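Local structure of alpha-/beta-galactoside alpha-2,3-sialyltransferase (Photobacterium phosphoreum, 2ZWI) at residues F220-E223 against K224-Q228; T248-Q251 against Q252-L256; Y286-Q289 against I290-A293. The protein probably transfers sialic acid from a CMP-linked donor to galactosides in alpha-2,3 linkage, and binds CMP and zinc. All coordinates share one frame; numbering follows the deposited sequence.

In the fold
All three contacts are local and sit at the N-terminal ends of helices around the six-stranded parallel sheet. Contacts 2 and 3 touch each other, with centres 9 Å apart. They lie on the neighbouring helices 249-259 and 287-294. Their inner flanks are mainly apolar, but contact 2 also buries the amide of Q252, which meets Y286 of contact 3. Contact 1, on helix 223-230, stands apart, its nearest atoms about 15 Å from contact 2 and about 10 Å from contact 3. It is likewise partly buried, with P222 and I225 inward and its acids outward. An asparagine caps it, and two waters bridge its first turn. Contact 2 has a threonine cap, whereas the tyrosine before helix 287-294 turns its hydroxyl to other loop carbonyls.

Contact 1 of 3, residues F220-E223 against K224-Q228; sequences FNPE and KIKEQ
P222 and E223 meet K226 and E227 in a local contact at the start of helix 223-230, where the loop after helix 208-218 runs into the helix. N221 caps the turn. Its OD1 accepts from E223 N at 3.1 Å, with the donor in the carbonyl plane. Two waters bridge N221 O to the helix: one accepts from I225 N, the other from K224 N. K226 N donates to P222 O at 2.9 Å.

That same carbonyl oxygen is flanked by carbon. I225 CG2 lies 3.2 Å from P222 O, and K226 CG lies 3.1 Å from it. The K226 chain leaves CB with CG beside the backbone N (chi1 -67°) and then runs extended, so CE passes the proline at 4.1 Å from P222 CB. Its NZ ends in a hydrogen bond to T311 O. On the inner side Y215 and T311 touch P222, and F277 and A313 touch I225.

On the exposed side E223 bends at chi2 (55°) and crosses E227, their carboxylate planes 71° apart. E223 OE2 and E227 OE1 are modelled 2.8 Å apart. The clear bonds here are those of the backbone, the N221 cap and K226 NZ to T311 O. As two charged acceptors the carboxylates would repel at this distance. One may therefore be protonated and share its proton, or the placement is doubtful.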
ATOM      1  N   PHE A 220       6.348   5.337  15.169  1.00 16.61           N
ATOM      2  CA  PHE A 220       5.123   6.115  15.322  1.00 16.68           C
ATOM      3  C   PHE A 220       4.303   5.657  16.522  1.00 16.95           C
ATOM      4  O   PHE A 220       4.065   4.465  16.700  1.00 17.19           O
ATOM      5  CB  PHE A 220       4.258   6.074  14.052  1.00 16.08           C
ATOM      6  CG  PHE A 220       2.903   6.712  14.231  1.00 15.94           C
ATOM      7  CD1 PHE A 220       2.771   8.104  14.312  1.00 14.40           C
ATOM      8  CD2 PHE A 220       1.763   5.930  14.356  1.00 15.06           C
ATOM      9  CE1 PHE A 220       1.527   8.693  14.499  1.00 14.07           C
ATOM     10  CE2 PHE A 220       0.507   6.520  14.554  1.00 14.53           C
ATOM     11  CZ  PHE A 220       0.395   7.902  14.623  1.00 14.92           C
ATOM     12  N   ASN A 221       3.859   6.622  17.322  1.00 16.45           N
ATOM     13  CA  ASN A 221       2.993   6.369  18.467  1.00 16.28           C
ATOM     14  C   ASN A 221       1.829   7.339  18.361  1.00 15.85           C
ATOM     15  O   ASN A 221       2.058   8.545  18.257  1.00 15.66           O
ATOM     16  CB  ASN A 221       3.769   6.619  19.769  1.00 16.79           C
ATOM     17  CG  ASN A 221       3.001   6.211  21.002  1.00 17.58           C
ATOM     18  OD1 ASN A 221       1.840   6.571  21.182  1.00 19.02           O
ATOM     19  ND2 ASN A 221       3.668   5.472  21.885  1.00 19.89           N
ATOM     20  N   PRO A 222       0.583   6.817  18.347  1.00 15.43           N
ATOM     21  CA  PRO A 222      -0.595   7.637  18.056  1.00 15.38           C
ATOM     22  C   PRO A 222      -1.082   8.524  19.197  1.00 15.27           C
ATOM     23  O   PRO A 222      -2.113   9.169  19.040  1.00 14.53           O
ATOM     24  CB  PRO A 222      -1.672   6.588  17.757  1.00 15.24           C
ATOM     25  CG  PRO A 222      -1.292   5.443  18.608  1.00 15.51           C
ATOM     26  CD  PRO A 222       0.208   5.406  18.554  1.00 15.49           C
ATOM     27  N   GLU A 223      -0.371   8.544  20.325  1.00 15.33           N
ATOM     28  CA  GLU A 223      -0.847   9.263  21.510  1.00 16.20           C
ATOM     29  C   GLU A 223      -1.081  10.760  21.266  1.00 15.47           C
ATOM     30  O   GLU A 223      -2.141  11.263  21.613  1.00 15.03           O
ATOM     31  CB  GLU A 223       0.068   9.032  22.721  1.00 16.63           C
ATOM     32  CG  GLU A 223      -0.465   9.618  24.040  1.00 21.25           C
ATOM     33  CD  GLU A 223      -1.874   9.131  24.409  1.00 28.38           C
ATOM     34  OE1 GLU A 223      -2.254   7.985  24.032  1.00 30.84           O
ATOM     35  OE2 GLU A 223      -2.606   9.903  25.086  1.00 31.58           O
ATOM     36  N   LYS A 224      -0.109  11.450  20.665  1.00 15.55           N
ATOM     37  CA  LYS A 224      -0.233  12.894  20.389  1.00 16.05           C
ATOM     38  C   LYS A 224      -1.448  13.193  19.516  1.00 15.66           C
ATOM     39  O   LYS A 224      -2.244  14.071  19.832  1.00 15.38           O
ATOM     40  CB  LYS A 224       1.043  13.447  19.744  1.00 16.15           C
ATOM     41  CG  LYS A 224       0.983  14.919  19.306  1.00 16.52           C
ATOM     42  CD  LYS A 224       2.343  15.390  18.827  1.00 18.04           C
ATOM     43  CE  LYS A 224       2.325  16.839  18.352  1.00 22.36           C
ATOM     44  NZ  LYS A 224       3.690  17.454  18.395  1.00 25.57           N
ATOM     45  N   ILE A 225      -1.587  12.457  18.417  1.00 15.85           N
ATOM     46  CA  ILE A 225      -2.701  12.672  17.489  1.00 15.94           C
ATOM     47  C   ILE A 225      -4.064  12.367  18.134  1.00 15.45           C
ATOM     48  O   ILE A 225      -5.031  13.104  17.930  1.00 14.50           O
ATOM     49  CB  ILE A 225      -2.485  11.879  16.169  1.00 16.31           C
ATOM     50  CG1 ILE A 225      -2.999  12.651  14.946  1.00 18.88           C
ATOM     51  CG2 ILE A 225      -3.011  10.452  16.257  1.00 16.79           C
ATOM     52  CD1 ILE A 225      -4.382  13.255  15.055  1.00 21.79           C
ATOM     53  N   LYS A 226      -4.129  11.298  18.928  1.00 15.01           N
ATOM     54  CA  LYS A 226      -5.358  10.954  19.622  1.00 15.95           C
ATOM     55  C   LYS A 226      -5.757  12.043  20.635  1.00 15.84           C
ATOM     56  O   LYS A 226      -6.941  12.292  20.828  1.00 15.63           O
ATOM     57  CB  LYS A 226      -5.252   9.565  20.275  1.00 16.02           C
ATOM     58  CG  LYS A 226      -5.162   8.436  19.248  1.00 17.10           C
ATOM     59  CD  LYS A 226      -5.266   7.047  19.871  1.00 16.93           C
ATOM     60  CE  LYS A 226      -5.590   6.025  18.775  1.00 20.53           C
ATOM     61  NZ  LYS A 226      -5.764   4.598  19.237  1.00 20.84           N
ATOM     62  N   GLU A 227      -4.772  12.689  21.262  1.00 16.11           N
ATOM     63  CA  GLU A 227      -5.032  13.833  22.142  1.00 17.02           C
ATOM     64  C   GLU A 227      -5.531  15.038  21.344  1.00 16.44           C
ATOM     65  O   GLU A 227      -6.437  15.749  21.788  1.00 15.65           O
ATOM     66  CB  GLU A 227      -3.769  14.216  22.929  1.00 17.50           C
ATOM     67  CG  GLU A 227      -3.456  13.259  24.071  1.00 19.28           C
ATOM     68  CD  GLU A 227      -2.078  13.456  24.668  1.00 19.69           C
ATOM     69  OE1 GLU A 227      -1.649  12.563  25.434  1.00 24.75           O
ATOM     70  OE2 GLU A 227      -1.420  14.485  24.387  1.00 24.15           O
ATOM     71  N   GLN A 228      -4.936  15.256  20.172  1.00 15.97           N
ATOM     72  CA  GLN A 228      -5.356  16.339  19.267  1.00 16.45           C
ATOM     73  C   GLN A 228      -6.804  16.186  18.786  1.00 16.62           C
ATOM     74  O   GLN A 228      -7.547  17.165  18.705  1.00 16.96           O
ATOM     75  CB  GLN A 228      -4.414  16.435  18.070  1.00 16.04           C
ATOM     76  CG  GLN A 228      -3.055  17.043  18.390  1.00 15.92           C
ATOM     77  CD  GLN A 228      -2.051  16.872  17.254  1.00 16.91           C
ATOM     78  OE1 GLN A 228      -2.146  15.930  16.452  1.00 18.63           O
ATOM     79  NE2 GLN A 228      -1.083  17.773  17.184  1.00 17.29           N
TER
HETATM   80  O   HOH W   1       0.612  10.818  17.291  1.00 12.41           O
HETATM   81  O   HOH W   2       2.588  10.256  20.233  1.00 16.81           O

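Contact 2 of 3, residues T248-Q251 against Q252-L256; sequences TAEQ and QIDIL
T248 is the N-cap of helix 249-259, and its carbonyl is reached by both the backbone and the side chain of Q252. T248 OG1 accepts from Q251 N at 3.1 Å, which caps the first turn. T248 O takes Q252 NE2 at 3.2 Å. Q252 CG stands beside its backbone N (chi1 -69°), which carries the amide back to this oxygen. The donor stands well above the carbonyl plane, while the oxygen lies close to the amide plane of Q252. The bond from Q252 N to T248 O is weak, at 3.4 Å. At the other end of the amide OE1 accepts from T242 N. NE2 has a second, weak bond to Y286 OH. The amide's rotation is thereby fixed.

A249 comes next. Its O accepts from I253 N (2.8 Å, 164°), and I253 CD1 folds back against the same oxygen. E250 O accepts from D254 N at 2.8 Å. The two acidic side chains lie side by side and point the same way, with E250 OE1 and D254 OD1 4.7 Å apart, so some mutual repulsion is likely.

Q251 ends the segment. Its O accepts from I255 N, and I255 CG1 lies 3.2 Å from Q251 O. I255 and Q252 pack inward on F239 and M321 of the sheet. The whole is a threonine-capped helix in the beta-alpha-beta unit of strand 236-240, helix 249-259 and strand 275-279, its Q252 side chain about 7 Å from bound CMP, as suits the nucleotide-binding half of a GT-B fold.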
ATOM      1  N   THR A 248      -0.149  22.290  -7.027  1.00 15.55           N
ATOM      2  CA  THR A 248       0.655  23.330  -6.405  1.00 15.15           C
ATOM      3  C   THR A 248       0.123  23.570  -4.997  1.00 15.08           C
ATOM      4  O   THR A 248      -0.966  23.103  -4.665  1.00 14.15           O
ATOM      5  CB  THR A 248       0.586  24.636  -7.200  1.00 15.38           C
ATOM      6  OG1 THR A 248      -0.753  25.129  -7.167  1.00 13.47           O
ATOM      7  CG2 THR A 248       1.021  24.407  -8.665  1.00 15.57           C
ATOM      8  N   ALA A 249       0.880  24.306  -4.181  1.00 14.97           N
ATOM      9  CA  ALA A 249       0.410  24.668  -2.855  1.00 15.25           C
ATOM     10  C   ALA A 249      -0.818  25.596  -2.953  1.00 15.33           C
ATOM     11  O   ALA A 249      -1.816  25.384  -2.269  1.00 14.33           O
ATOM     12  CB  ALA A 249       1.526  25.303  -2.046  1.00 15.14           C
ATOM     13  N   GLU A 250      -0.739  26.603  -3.828  1.00 15.88           N
ATOM     14  CA  GLU A 250      -1.861  27.517  -4.082  1.00 17.06           C
ATOM     15  C   GLU A 250      -3.161  26.775  -4.406  1.00 15.76           C
ATOM     16  O   GLU A 250      -4.225  27.132  -3.898  1.00 15.79           O
ATOM     17  CB  GLU A 250      -1.517  28.488  -5.226  1.00 17.24           C
ATOM     18  CG  GLU A 250      -2.554  29.595  -5.454  1.00 20.16           C
ATOM     19  CD  GLU A 250      -2.257  30.454  -6.683  1.00 21.48           C
ATOM     20  OE1 GLU A 250      -2.718  31.626  -6.727  1.00 25.98           O
ATOM     21  OE2 GLU A 250      -1.562  29.957  -7.605  1.00 27.37           O
ATOM     22  N   GLN A 251      -3.085  25.740  -5.242  1.00 15.20           N
ATOM     23  CA  GLN A 251      -4.299  25.016  -5.652  1.00 14.16           C
ATOM     24  C   GLN A 251      -4.934  24.287  -4.469  1.00 13.46           C
ATOM     25  O   GLN A 251      -6.155  24.295  -4.310  1.00 12.70           O
ATOM     26  CB  GLN A 251      -4.008  24.063  -6.798  1.00 14.60           C
ATOM     27  CG  GLN A 251      -3.769  24.763  -8.149  1.00 15.26           C
ATOM     28  CD  GLN A 251      -3.142  23.837  -9.177  1.00 16.53           C
ATOM     29  OE1 GLN A 251      -3.098  24.155 -10.367  1.00 19.99           O
ATOM     30  NE2 GLN A 251      -2.654  22.683  -8.726  1.00 14.92           N
ATOM     31  N   GLN A 252      -4.093  23.697  -3.618  1.00 12.03           N
ATOM     32  CA  GLN A 252      -4.558  23.070  -2.382  1.00 11.50           C
ATOM     33  C   GLN A 252      -5.107  24.078  -1.345  1.00 11.12           C
ATOM     34  O   GLN A 252      -6.096  23.792  -0.666  1.00 10.05           O
ATOM     35  CB  GLN A 252      -3.460  22.179  -1.796  1.00 11.17           C
ATOM     36  CG  GLN A 252      -3.217  20.941  -2.677  1.00 10.36           C
ATOM     37  CD  GLN A 252      -1.990  20.159  -2.301  1.00 11.21           C
ATOM     38  OE1 GLN A 252      -2.037  19.289  -1.433  1.00 10.08           O
ATOM     39  NE2 GLN A 252      -0.882  20.440  -2.978  1.00  9.91           N
ATOM     40  N   ILE A 253      -4.468  25.242  -1.240  1.00 11.00           N
ATOM     41  CA  ILE A 253      -4.973  26.349  -0.407  1.00 11.45           C
ATOM     42  C   ILE A 253      -6.350  26.785  -0.893  1.00 11.49           C
ATOM     43  O   ILE A 253      -7.268  26.982  -0.086  1.00 12.62           O
ATOM     44  CB  ILE A 253      -3.993  27.563  -0.401  1.00 11.13           C
ATOM     45  CG1 ILE A 253      -2.745  27.253   0.431  1.00 12.11           C
ATOM     46  CG2 ILE A 253      -4.658  28.830   0.162  1.00 10.72           C
ATOM     47  CD1 ILE A 253      -1.509  28.082   0.014  1.00 12.11           C
ATOM     48  N   ASP A 254      -6.497  26.922  -2.211  1.00 11.96           N
ATOM     49  CA  ASP A 254      -7.769  27.311  -2.832  1.00 11.89           C
ATOM     50  C   ASP A 254      -8.891  26.289  -2.590  1.00 11.34           C
ATOM     51  O   ASP A 254     -10.036  26.666  -2.292  1.00 10.44           O
ATOM     52  CB  ASP A 254      -7.590  27.544  -4.336  1.00 12.33           C
ATOM     53  CG  ASP A 254      -6.824  28.835  -4.659  1.00 14.83           C
ATOM     54  OD1 ASP A 254      -6.454  28.987  -5.845  1.00 18.35           O
ATOM     55  OD2 ASP A 254      -6.591  29.691  -3.760  1.00 14.83           O
ATOM     56  N   ILE A 255      -8.551  25.007  -2.727  1.00 10.82           N
ATOM     57  CA  ILE A 255      -9.471  23.897  -2.416  1.00 10.68           C
ATOM     58  C   ILE A 255      -9.954  23.994  -0.975  1.00 10.24           C
ATOM     59  O   ILE A 255     -11.129  23.807  -0.706  1.00 10.35           O
ATOM     60  CB  ILE A 255      -8.827  22.504  -2.631  1.00 10.09           C
ATOM     61  CG1 ILE A 255      -8.616  22.223  -4.116  1.00 11.18           C
ATOM     62  CG2 ILE A 255      -9.706  21.376  -2.030  1.00 10.39           C
ATOM     63  CD1 ILE A 255      -7.582  21.162  -4.383  1.00 11.51           C
ATOM     64  N   LEU A 256      -9.041  24.260  -0.055  1.00 10.73           N
ATOM     65  CA  LEU A 256      -9.407  24.415   1.348  1.00 11.41           C
ATOM     66  C   LEU A 256     -10.284  25.644   1.623  1.00 12.19           C
ATOM     67  O   LEU A 256     -11.158  25.590   2.508  1.00 12.59           O
ATOM     68  CB  LEU A 256      -8.174  24.417   2.234  1.00 11.44           C
ATOM     69  CG  LEU A 256      -7.679  23.012   2.533  1.00 10.69           C
ATOM     70  CD1 LEU A 256      -6.190  23.057   2.895  1.00 11.43           C
ATOM     71  CD2 LEU A 256      -8.528  22.346   3.615  1.00 10.19           C
TER

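Contact 3 of 3, residues Y286-Q289 against I290-A293; sequences YNQQ and IIDA
Y286 and I290 form the packed side of this contact, at the start of helix 287-294. I290 CD1 approaches the tyrosine ring obliquely, 4.0 Å from Y286 CD1 and equally near CE1. Y286 holds its ring in the rarer rotamer, with CG between the backbone N and the carbonyl carbon (chi1 52°). The hydroxyl lies between A247 O and T242 O, which can share its one proton. I290 continues inward against L256 and F278. One residue on, I291 CG1 packs 3.3 Å from N287 O, which also accepts from I291 N at 3.0 Å. I291 touches F278 and E298.

The exposed side is polar. Q288 bends at chi2 (58°), which brings its amide round to D292. The bond from Q288 NE2 to D292 OD1 is 2.8 Å long and rather bent (147°). It leaves in the amide plane but meets the oxygen from above the carboxylate plane. D292 N also donates to Q288 O, so the pair is linked twice. The next backbone bond, A293 N to Q289 O, is longer at 3.3 Å.

A mainly apolar flank against the sheet and the neighbouring helix 249-259, with a polar flank outward, marks the amphipathic helix of a beta-alpha-beta unit, here joining strands 275-279 and 297-299.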
ATOM      1  N   TYR A 286       6.152  21.757   0.318  1.00 13.98           N
ATOM      2  CA  TYR A 286       5.405  23.009   0.459  1.00 14.27           C
ATOM      3  C   TYR A 286       4.322  22.977   1.552  1.00 14.88           C
ATOM      4  O   TYR A 286       3.456  23.853   1.572  1.00 15.38           O
ATOM      5  CB  TYR A 286       4.821  23.492  -0.892  1.00 13.73           C
ATOM      6  CG  TYR A 286       3.997  22.476  -1.692  1.00 12.89           C
ATOM      7  CD1 TYR A 286       3.244  21.479  -1.063  1.00 12.65           C
ATOM      8  CD2 TYR A 286       3.942  22.553  -3.079  1.00 12.48           C
ATOM      9  CE1 TYR A 286       2.477  20.582  -1.805  1.00 10.99           C
ATOM     10  CE2 TYR A 286       3.187  21.666  -3.823  1.00 11.48           C
ATOM     11  CZ  TYR A 286       2.467  20.676  -3.177  1.00 11.10           C
ATOM     12  OH  TYR A 286       1.718  19.806  -3.915  1.00 12.00           O
ATOM     13  N   ASN A 287       4.373  21.992   2.454  1.00 14.87           N
ATOM     14  CA  ASN A 287       3.331  21.805   3.482  1.00 16.01           C
ATOM     15  C   ASN A 287       3.112  22.976   4.453  1.00 17.14           C
ATOM     16  O   ASN A 287       1.976  23.250   4.848  1.00 16.66           O
ATOM     17  CB  ASN A 287       3.569  20.530   4.306  1.00 15.49           C
ATOM     18  CG  ASN A 287       3.584  19.272   3.466  1.00 16.13           C
ATOM     19  OD1 ASN A 287       4.330  18.337   3.761  1.00 17.81           O
ATOM     20  ND2 ASN A 287       2.775  19.237   2.420  1.00 13.58           N
ATOM     21  N   GLN A 288       4.192  23.645   4.858  1.00 18.61           N
ATOM     22  CA  GLN A 288       4.060  24.781   5.773  1.00 20.52           C
ATOM     23  C   GLN A 288       3.242  25.935   5.172  1.00 21.07           C
ATOM     24  O   GLN A 288       2.481  26.580   5.897  1.00 21.96           O
ATOM     25  CB  GLN A 288       5.424  25.265   6.282  1.00 20.82           C
ATOM     26  CG  GLN A 288       5.341  26.077   7.596  1.00 23.33           C
ATOM     27  CD  GLN A 288       4.694  25.295   8.740  1.00 25.96           C
ATOM     28  OE1 GLN A 288       5.135  24.201   9.088  1.00 27.28           O
ATOM     29  NE2 GLN A 288       3.642  25.859   9.323  1.00 27.64           N
ATOM     30  N   GLN A 289       3.385  26.173   3.863  1.00 21.69           N
ATOM     31  CA  GLN A 289       2.616  27.202   3.142  1.00 22.41           C
ATOM     32  C   GLN A 289       1.099  26.969   3.239  1.00 22.22           C
ATOM     33  O   GLN A 289       0.323  27.906   3.491  1.00 22.30           O
ATOM     34  CB  GLN A 289       2.993  27.228   1.656  1.00 22.42           C
ATOM     35  CG  GLN A 289       4.440  27.595   1.320  1.00 24.78           C
ATOM     36  CD  GLN A 289       4.683  27.714  -0.183  1.00 24.04           C
ATOM     37  OE1 GLN A 289       5.624  28.379  -0.629  1.00 28.13           O
ATOM     38  NE2 GLN A 289       3.830  27.087  -0.964  1.00 25.80           N
ATOM     39  N   ILE A 290       0.690  25.723   3.003  1.00 21.69           N
ATOM     40  CA  ILE A 290      -0.714  25.320   3.079  1.00 20.94           C
ATOM     41  C   ILE A 290      -1.228  25.412   4.523  1.00 21.46           C
ATOM     42  O   ILE A 290      -2.279  26.015   4.772  1.00 21.56           O
ATOM     43  CB  ILE A 290      -0.938  23.883   2.509  1.00 21.16           C
ATOM     44  CG1 ILE A 290      -0.351  23.746   1.087  1.00 20.14           C
ATOM     45  CG2 ILE A 290      -2.424  23.522   2.525  1.00 20.17           C
ATOM     46  CD1 ILE A 290      -0.325  22.317   0.548  1.00 19.71           C
ATOM     47  N   ILE A 291      -0.471  24.833   5.461  1.00 21.56           N
ATOM     48  CA  ILE A 291      -0.835  24.770   6.886  1.00 21.87           C
ATOM     49  C   ILE A 291      -1.039  26.155   7.501  1.00 22.31           C
ATOM     50  O   ILE A 291      -1.940  26.358   8.316  1.00 22.25           O
ATOM     51  CB  ILE A 291       0.220  23.967   7.717  1.00 21.58           C
ATOM     52  CG1 ILE A 291       0.086  22.469   7.455  1.00 21.49           C
ATOM     53  CG2 ILE A 291       0.071  24.226   9.217  1.00 21.61           C
ATOM     54  CD1 ILE A 291       1.314  21.661   7.880  1.00 21.76           C
ATOM     55  N   ASP A 292      -0.201  27.098   7.099  1.00 22.96           N
ATOM     56  CA  ASP A 292      -0.249  28.448   7.637  1.00 23.98           C
ATOM     57  C   ASP A 292      -1.446  29.198   7.095  1.00 23.88           C
ATOM     58  O   ASP A 292      -2.144  29.888   7.847  1.00 24.45           O
ATOM     59  CB  ASP A 292       1.033  29.210   7.286  1.00 24.40           C
ATOM     60  CG  ASP A 292       2.220  28.776   8.125  1.00 25.48           C
ATOM     61  OD1 ASP A 292       2.021  28.085   9.159  1.00 26.55           O
ATOM     62  OD2 ASP A 292       3.359  29.138   7.747  1.00 25.54           O
ATOM     63  N   ALA A 293      -1.687  29.053   5.791  1.00 23.58           N
ATOM     64  CA  ALA A 293      -2.767  29.773   5.120  1.00 22.96           C
ATOM     65  C   ALA A 293      -4.132  29.400   5.683  1.00 22.67           C
ATOM     66  O   ALA A 293      -5.095  30.174   5.534  1.00 22.51           O
ATOM     67  CB  ALA A 293      -2.719  29.542   3.619  1.00 22.76           C
TER